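PDB 3SNK: response regulator CheY-like protein from Mesorhizobium loti, which is the CheY-like receiver-type domain at the amino end of a longer pilus assembly protein, which probably binds and hydrolyses ATP. Local coordinates for residues 14-19 against 39-44; 49-54 against 76-81; 58-63 against 86-91. All blocks are in the same frame, centred on the assembly; numbering follows the deposited sequence.

Contact 1 (14-19 against 39-44); sequences RKQVAL and IYDVRV. With SO4 (sulfate ion), chain B.
Val-17 O is held by two donors of the 39-44 segment: Arg-43 N bonds to it at 2.8 Å, and Val-42 CA makes a weaker CA-H...O contact with it. Val-17 N in turn donates to Asp-41 O at 2.9 Å, and this acceptor lies close to Gln-16 CA as well. Val-17 thus bonds to the two residues flanking its partner Val-42, the signature of parallel strands, and the same pattern runs from Lys-15 N on Ile-39 O to Leu-19 N on Arg-43 O. With axes 23° apart, strands 15-19 and 40-44 are the ends of a beta-alpha-beta unit whose helix 24-36 packs on Leu-19, Val-42 and Val-44; strand 40-45 is the outermost on its side of the receiver-type sheet, in the order 2-1-3-4-5. Branched and apolar residues suit this helix-facing side: Val-17 CB meets Val-42 CG2 at 3.9 Å, and Leu-19 CD2 lies alongside Val-44 CG2. The Tyr-40 ring presents its edge to Lys-15 O, with Tyr-40 CD1 3.8 Å from Lys-15 CB, while helix 120-129 touches the ring through Val-127 and Thr-128. The opposite face is more polar. Gln-16 and Asp-41 run side by side, with amide and carboxylate planes turned 83° apart, and Gln-16 CG lies 3.4 Å from Asp-41 OD2; Gln-16 OE1 instead accepts from Arg-59 N. The Arg-43 chain bends at chi3 (48°), laying one face of its guanidinium over the small methyl of Ala-18, and Arg-43 NH2 lies 3.5 Å from Ala-18 CB. At the strand entrance, Arg-14 NH2 donates from the guanidinium edge to O3 of a sulfate ion at 2.9 Å, the anion probably coming from the crystallisation liquor.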
# COMPACT_ATOMS: atom_id res chain seq x y z
N ARG A 14 -9.82 -13.08 9.44
CA ARG A 14 -8.62 -12.69 8.69
C ARG A 14 -8.55 -11.16 8.53
O ARG A 14 -9.58 -10.51 8.30
CB ARG A 14 -8.57 -13.37 7.32
CG ARG A 14 -8.15 -14.84 7.37
CD ARG A 14 -8.19 -15.52 6.01
NE ARG A 14 -9.56 -15.67 5.50
CZ ARG A 14 -9.91 -16.50 4.52
NH1 ARG A 14 -9.00 -17.28 3.95
NH2 ARG A 14 -11.17 -16.57 4.12
N LYS A 15 -7.34 -10.60 8.64
CA LYS A 15 -7.11 -9.17 8.50
C LYS A 15 -7.10 -8.78 7.03
O LYS A 15 -6.21 -9.19 6.28
CB LYS A 15 -5.79 -8.75 9.18
CG LYS A 15 -5.66 -7.25 9.35
CD LYS A 15 -4.35 -6.89 10.01
CE LYS A 15 -4.46 -5.59 10.75
NZ LYS A 15 -3.23 -5.32 11.53
N GLN A 16 -8.07 -7.94 6.64
CA GLN A 16 -8.18 -7.45 5.27
C GLN A 16 -6.98 -6.58 4.90
O GLN A 16 -6.53 -5.74 5.68
CB GLN A 16 -9.50 -6.68 5.07
CG GLN A 16 -10.71 -7.61 4.87
CD GLN A 16 -12.04 -6.91 5.05
OE1 GLN A 16 -12.30 -5.82 4.52
NE2 GLN A 16 -12.95 -7.56 5.77
N VAL A 17 -6.45 -6.83 3.72
CA VAL A 17 -5.31 -6.14 3.13
C VAL A 17 -5.76 -5.65 1.75
O VAL A 17 -6.21 -6.46 0.91
CB VAL A 17 -4.03 -7.02 3.06
CG1 VAL A 17 -2.84 -6.26 2.48
CG2 VAL A 17 -3.66 -7.61 4.43
N ALA A 18 -5.70 -4.33 1.54
CA ALA A 18 -5.98 -3.75 0.23
C ALA A 18 -4.64 -3.44 -0.42
O ALA A 18 -3.81 -2.77 0.17
CB ALA A 18 -6.86 -2.51 0.35
N LEU A 19 -4.37 -4.06 -1.57
CA LEU A 19 -3.13 -3.89 -2.32
C LEU A 19 -3.43 -3.13 -3.63
O LEU A 19 -4.38 -3.49 -4.34
CB LEU A 19 -2.52 -5.29 -2.58
CG LEU A 19 -1.30 -5.40 -3.49
CD1 LEU A 19 -0.12 -4.73 -2.91
CD2 LEU A 19 -0.97 -6.87 -3.73
N ILE A 39 -3.36 -15.68 7.62
CA ILE A 39 -4.09 -14.75 8.53
C ILE A 39 -4.50 -13.44 7.82
O ILE A 39 -4.92 -12.49 8.49
CB ILE A 39 -3.26 -14.46 9.81
CG1 ILE A 39 -1.93 -13.73 9.47
CG2 ILE A 39 -3.02 -15.78 10.60
CD1 ILE A 39 -1.03 -13.29 10.64
N TYR A 40 -4.41 -13.38 6.47
CA TYR A 40 -4.75 -12.16 5.73
C TYR A 40 -5.74 -12.40 4.58
O TYR A 40 -5.60 -13.36 3.83
CB TYR A 40 -3.47 -11.49 5.19
CG TYR A 40 -2.49 -11.10 6.28
CD1 TYR A 40 -2.84 -10.18 7.27
CD2 TYR A 40 -1.22 -11.66 6.35
CE1 TYR A 40 -1.96 -9.83 8.28
CE2 TYR A 40 -0.32 -11.31 7.35
CZ TYR A 40 -0.70 -10.41 8.33
OH TYR A 40 0.18 -10.03 9.32
N ASP A 41 -6.77 -11.54 4.49
CA ASP A 41 -7.78 -11.54 3.43
C ASP A 41 -7.35 -10.43 2.46
O ASP A 41 -7.67 -9.26 2.67
CB ASP A 41 -9.21 -11.33 4.01
CG ASP A 41 -10.35 -11.37 3.00
OD1 ASP A 41 -10.42 -12.35 2.22
OD2 ASP A 41 -11.20 -10.45 3.03
N VAL A 42 -6.55 -10.79 1.44
CA VAL A 42 -5.90 -9.84 0.52
C VAL A 42 -6.70 -9.56 -0.78
O VAL A 42 -6.91 -10.44 -1.58
CB VAL A 42 -4.48 -10.33 0.19
CG1 VAL A 42 -3.75 -9.33 -0.69
CG2 VAL A 42 -3.69 -10.60 1.47
N ARG A 43 -7.10 -8.28 -0.99
CA ARG A 43 -7.78 -7.80 -2.20
C ARG A 43 -6.73 -7.03 -3.02
O ARG A 43 -5.96 -6.25 -2.45
CB ARG A 43 -8.99 -6.93 -1.80
CG ARG A 43 -9.56 -6.01 -2.88
CD ARG A 43 -10.81 -5.23 -2.45
NE ARG A 43 -10.68 -4.57 -1.14
CZ ARG A 43 -10.36 -3.29 -0.96
NH1 ARG A 43 -10.10 -2.51 -2.00
NH2 ARG A 43 -10.31 -2.78 0.26
N VAL A 44 -6.68 -7.25 -4.34
CA VAL A 44 -5.68 -6.63 -5.23
C VAL A 44 -6.41 -5.72 -6.26
O VAL A 44 -7.47 -6.10 -6.79
CB VAL A 44 -4.82 -7.74 -5.90
CG1 VAL A 44 -3.79 -7.16 -6.86
CG2 VAL A 44 -4.12 -8.59 -4.85
S SO4 B . -12.18 -19.36 1.27
O1 SO4 B . -10.97 -20.15 1.54
O2 SO4 B . -13.33 -20.25 1.07
O3 SO4 B . -12.44 -18.48 2.41
O4 SO4 B . -11.96 -18.56 0.07

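Contact 2 (49-54 against 76-81)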
# COMPACT_ATOMS: atom_id res chain seq x y z
N ASP A 49 -7.01 2.98 -8.10
CA ASP A 49 -8.21 2.57 -7.33
C ASP A 49 -8.10 3.00 -5.87
O ASP A 49 -9.10 3.04 -5.14
CB ASP A 49 -8.48 1.06 -7.43
CG ASP A 49 -9.27 0.65 -8.67
OD1 ASP A 49 -8.96 1.16 -9.78
OD2 ASP A 49 -10.19 -0.19 -8.54
N PHE A 50 -6.88 3.35 -5.44
CA PHE A 50 -6.62 3.85 -4.10
C PHE A 50 -7.39 5.17 -3.88
O PHE A 50 -7.90 5.40 -2.78
CB PHE A 50 -5.11 4.05 -3.92
CG PHE A 50 -4.73 4.77 -2.65
CD1 PHE A 50 -4.57 4.08 -1.46
CD2 PHE A 50 -4.53 6.15 -2.64
CE1 PHE A 50 -4.22 4.74 -0.27
CE2 PHE A 50 -4.20 6.82 -1.45
CZ PHE A 50 -4.04 6.11 -0.28
N LEU A 51 -7.48 6.02 -4.93
CA LEU A 51 -8.13 7.33 -4.90
C LEU A 51 -9.62 7.24 -4.57
O LEU A 51 -10.20 8.23 -4.14
CB LEU A 51 -7.95 8.05 -6.24
CG LEU A 51 -6.52 8.39 -6.66
CD1 LEU A 51 -6.49 8.90 -8.09
CD2 LEU A 51 -5.88 9.42 -5.72
N LYS A 52 -10.23 6.06 -4.78
CA LYS A 52 -11.66 5.84 -4.55
C LYS A 52 -11.98 5.63 -3.08
O LYS A 52 -13.13 5.76 -2.68
CB LYS A 52 -12.14 4.63 -5.37
CG LYS A 52 -12.27 4.89 -6.86
CD LYS A 52 -12.35 3.57 -7.61
CE LYS A 52 -12.41 3.74 -9.11
NZ LYS A 52 -12.70 2.45 -9.78
N GLY A 53 -10.97 5.30 -2.28
CA GLY A 53 -11.18 5.03 -0.86
C GLY A 53 -11.70 3.61 -0.64
O GLY A 53 -11.89 2.86 -1.60
N PRO A 54 -11.94 3.22 0.62
CA PRO A 54 -12.42 1.84 0.87
C PRO A 54 -13.88 1.60 0.45
O PRO A 54 -14.72 2.48 0.66
CB PRO A 54 -12.27 1.68 2.39
CG PRO A 54 -12.25 3.04 2.94
CD PRO A 54 -11.78 3.98 1.87
N PRO A 76 -3.44 15.65 -7.94
CA PRO A 76 -3.89 16.77 -7.08
C PRO A 76 -4.48 16.46 -5.69
O PRO A 76 -4.11 17.16 -4.73
CB PRO A 76 -4.90 17.52 -7.96
CG PRO A 76 -5.00 16.76 -9.25
CD PRO A 76 -3.78 15.92 -9.35
N GLY A 77 -5.39 15.50 -5.55
CA GLY A 77 -5.95 15.28 -4.21
C GLY A 77 -5.48 14.03 -3.48
O GLY A 77 -6.24 13.48 -2.68
N ILE A 78 -4.23 13.60 -3.72
CA ILE A 78 -3.68 12.36 -3.18
C ILE A 78 -3.65 12.29 -1.62
O ILE A 78 -4.01 11.24 -1.08
CB ILE A 78 -2.28 12.01 -3.79
CG1 ILE A 78 -1.82 10.58 -3.41
CG2 ILE A 78 -1.20 13.04 -3.49
CD1 ILE A 78 -2.81 9.49 -3.73
N VAL A 79 -3.22 13.35 -0.92
CA VAL A 79 -3.13 13.35 0.55
C VAL A 79 -4.54 13.33 1.16
O VAL A 79 -4.74 12.65 2.18
CB VAL A 79 -2.26 14.50 1.09
CG1 VAL A 79 -2.25 14.53 2.62
CG2 VAL A 79 -0.82 14.37 0.55
N GLU A 80 -5.50 14.00 0.49
CA GLU A 80 -6.90 14.03 0.90
C GLU A 80 -7.53 12.67 0.67
O GLU A 80 -8.31 12.23 1.50
CB GLU A 80 -7.71 15.11 0.15
CG GLU A 80 -7.34 16.54 0.49
CD GLU A 80 -6.21 17.14 -0.34
OE1 GLU A 80 -5.46 16.38 -0.99
OE2 GLU A 80 -6.06 18.38 -0.28
N ALA A 81 -7.17 11.99 -0.44
CA ALA A 81 -7.66 10.64 -0.74
C ALA A 81 -7.14 9.64 0.31
O ALA A 81 -7.85 8.71 0.65
CB ALA A 81 -7.29 10.20 -2.15
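Ile-78 is the first residue of the 76-81 segment to reach across substantially, following Gly-77 at the N-cap of the helix. Its CG1 stands anti to the backbone N (chi1 -170°), and the chain then turns so that the terminal CD1 meets two side chains of the 49-54 segment. There Ile-78 CD1 lies 3.7 Å from Leu-51 CD2 and 3.8 Å from Phe-50 CE2, and the isoleucine crosses each of them at about a right angle. An isoleucine suits this post because its CG1 arm carries CD1 beyond the branch at CB, so that one methyl serves both a leucine branch and an aromatic ring. Val-79 points its CB away from the 49-54 segment and touches Val-104 and Arg-107 of helix 99-107. One turn on from Gly-77, whose O accepts from Ala-81 N at 2.8 Å, Ala-81 points its CB at Leu-51, 3.9 Å from Leu-51 CD2. The small methyl lets the backbones come close, with Leu-51 CA and Ala-81 CA 5.3 Å apart. The partner is a 3-10 segment, with Lys-52 N bonded to Asp-49 O, in the connection between strands 40-45 and 62-68 where receiver domains usually carry a helix. Phe-50 also stacks on Trp-85, and Ile-78 touches Met-108, so the contact joins the 3-10 segment to the start of helix 78-82, with strand 62-68 beside Phe-50 and helix 99-107 beside Ile-78.

Contact 3 (58-63 against 86-91)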
# COMPACT_ATOMS: atom_id res chain seq x y z
N THR A 58 -16.44 -3.41 2.91
CA THR A 58 -15.18 -3.86 3.52
C THR A 58 -14.87 -3.22 4.89
O THR A 58 -15.57 -2.30 5.33
CB THR A 58 -14.01 -3.54 2.56
OG1 THR A 58 -13.83 -2.12 2.51
CG2 THR A 58 -14.21 -4.11 1.17
N ARG A 59 -13.81 -3.72 5.54
CA ARG A 59 -13.24 -3.23 6.79
C ARG A 59 -11.70 -3.33 6.65
O ARG A 59 -11.13 -4.37 6.99
CB ARG A 59 -13.79 -4.01 8.00
N PRO A 60 -11.03 -2.33 6.01
CA PRO A 60 -9.57 -2.46 5.79
C PRO A 60 -8.75 -2.50 7.08
O PRO A 60 -9.11 -1.89 8.09
CB PRO A 60 -9.21 -1.23 4.95
CG PRO A 60 -10.30 -0.23 5.26
CD PRO A 60 -11.54 -1.04 5.50
N GLY A 61 -7.70 -3.30 7.04
CA GLY A 61 -6.76 -3.46 8.13
C GLY A 61 -5.47 -2.75 7.77
O GLY A 61 -4.96 -1.96 8.56
N ILE A 62 -4.96 -3.02 6.56
CA ILE A 62 -3.71 -2.48 6.01
C ILE A 62 -3.88 -2.19 4.55
O ILE A 62 -4.50 -2.98 3.84
CB ILE A 62 -2.51 -3.50 6.19
CG1 ILE A 62 -2.25 -3.85 7.64
CG2 ILE A 62 -1.22 -3.01 5.51
CD1 ILE A 62 -1.76 -5.26 7.80
N VAL A 63 -3.25 -1.11 4.09
CA VAL A 63 -3.18 -0.75 2.69
C VAL A 63 -1.72 -0.87 2.24
O VAL A 63 -0.82 -0.44 2.95
CB VAL A 63 -3.75 0.67 2.41
CG1 VAL A 63 -3.46 1.13 0.99
CG2 VAL A 63 -5.24 0.69 2.66
N ALA A 86 -8.92 6.62 6.40
CA ALA A 86 -8.85 6.98 7.81
C ALA A 86 -7.46 6.60 8.36
O ALA A 86 -6.47 6.88 7.67
CB ALA A 86 -9.99 6.33 8.60
N THR A 87 -7.35 5.99 9.54
CA THR A 87 -6.01 5.74 10.06
C THR A 87 -5.54 4.28 9.88
O THR A 87 -4.74 3.79 10.69
CB THR A 87 -5.89 6.18 11.53
OG1 THR A 87 -7.02 5.72 12.28
CG2 THR A 87 -5.70 7.69 11.67
N VAL A 88 -5.95 3.62 8.80
CA VAL A 88 -5.42 2.28 8.59
C VAL A 88 -3.90 2.43 8.25
O VAL A 88 -3.54 3.40 7.57
CB VAL A 88 -6.18 1.44 7.52
CG1 VAL A 88 -7.68 1.42 7.77
CG2 VAL A 88 -5.88 1.91 6.12
N PRO A 89 -3.03 1.53 8.74
CA PRO A 89 -1.62 1.59 8.33
C PRO A 89 -1.47 1.52 6.82
O PRO A 89 -2.20 0.79 6.12
CB PRO A 89 -0.99 0.34 8.99
CG PRO A 89 -1.95 -0.04 10.08
CD PRO A 89 -3.30 0.36 9.60
N LEU A 90 -0.52 2.30 6.31
CA LEU A 90 -0.23 2.38 4.91
C LEU A 90 1.22 1.99 4.69
O LEU A 90 2.12 2.53 5.33
CB LEU A 90 -0.53 3.81 4.39
CG LEU A 90 -0.02 4.19 2.97
CD1 LEU A 90 -0.70 3.37 1.91
CD2 LEU A 90 -0.29 5.68 2.67
N ILE A 91 1.43 1.00 3.83
CA ILE A 91 2.80 0.57 3.51
C ILE A 91 3.07 1.09 2.13
O ILE A 91 2.33 0.75 1.20
CB ILE A 91 3.04 -0.95 3.69
CG1 ILE A 91 2.89 -1.34 5.17
CG2 ILE A 91 4.44 -1.34 3.17
CD1 ILE A 91 2.63 -2.84 5.42
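Val-63 and Val-88 meet obliquely, methyl against methyl, with Val-63 CG2 3.7 Å from Val-88 CG2. Val-88 CG1 stands anti to the carbonyl carbon (chi1 -51°) and faces the Pro-60 ring, which leaves CG2 between the backbone N and the carbonyl carbon, against Val-63. The Pro-60 and Val-88 side chains cross at about a right angle, Val-88 CG1 lying 4.0 Å from Pro-60 CG. The second branch of Val-63, CG1, touches Leu-90 CD1 at 3.7 Å, and Trp-85 and Phe-50 add to the packing on Val-63. On the other side of the sheet, Ile-62 CG2 rests on Ile-91 CD1 at 3.9 Å, beside Val-127 of helix 120-129. Ile-62, Val-63 and Ile-91 are beta-branched, which suits extended backbone, and Leu-90 adds a longer apolar branch. Between the layers, Val-63 N donates to Pro-89 O at 3.0 Å, and Ile-91 N to Val-63 O at 2.8 Å. Strand 62-68 is the middle one of the receiver-type sheet and 90-94 its inner neighbour; they end the beta-alpha-beta unit through helix 78-82. Pro-89 has no N-H, and its CD lies 3.0 Å from Gly-61 O; the chemistry therefore implies regular parallel bonding from Val-63 onward, with apolar packing joining the strand entrances.

Contacts 1 and 3 belong to one sheet, since strands 15-20 and 62-68 are neighbours in it, and they meet directly through the probable bond of Ala-18 N to Ile-62 O. Contact 1 lies at the sheet's edge, so backbone bonds combine there with charged and exposed side chains; contact 3, nearer the chain's centre, has fewer bonds and almost wholly apolar side chains. Contact 2 is the buried one and has no hydrogen bond across it, joining a 3-10 segment to a helix by methyls and a ring. That helix, 78-82, connects the two strands of contact 3. Contact 2 touches contact 3 through Phe-50 on Val-63 and Pro-54 on Pro-60, but not contact 1.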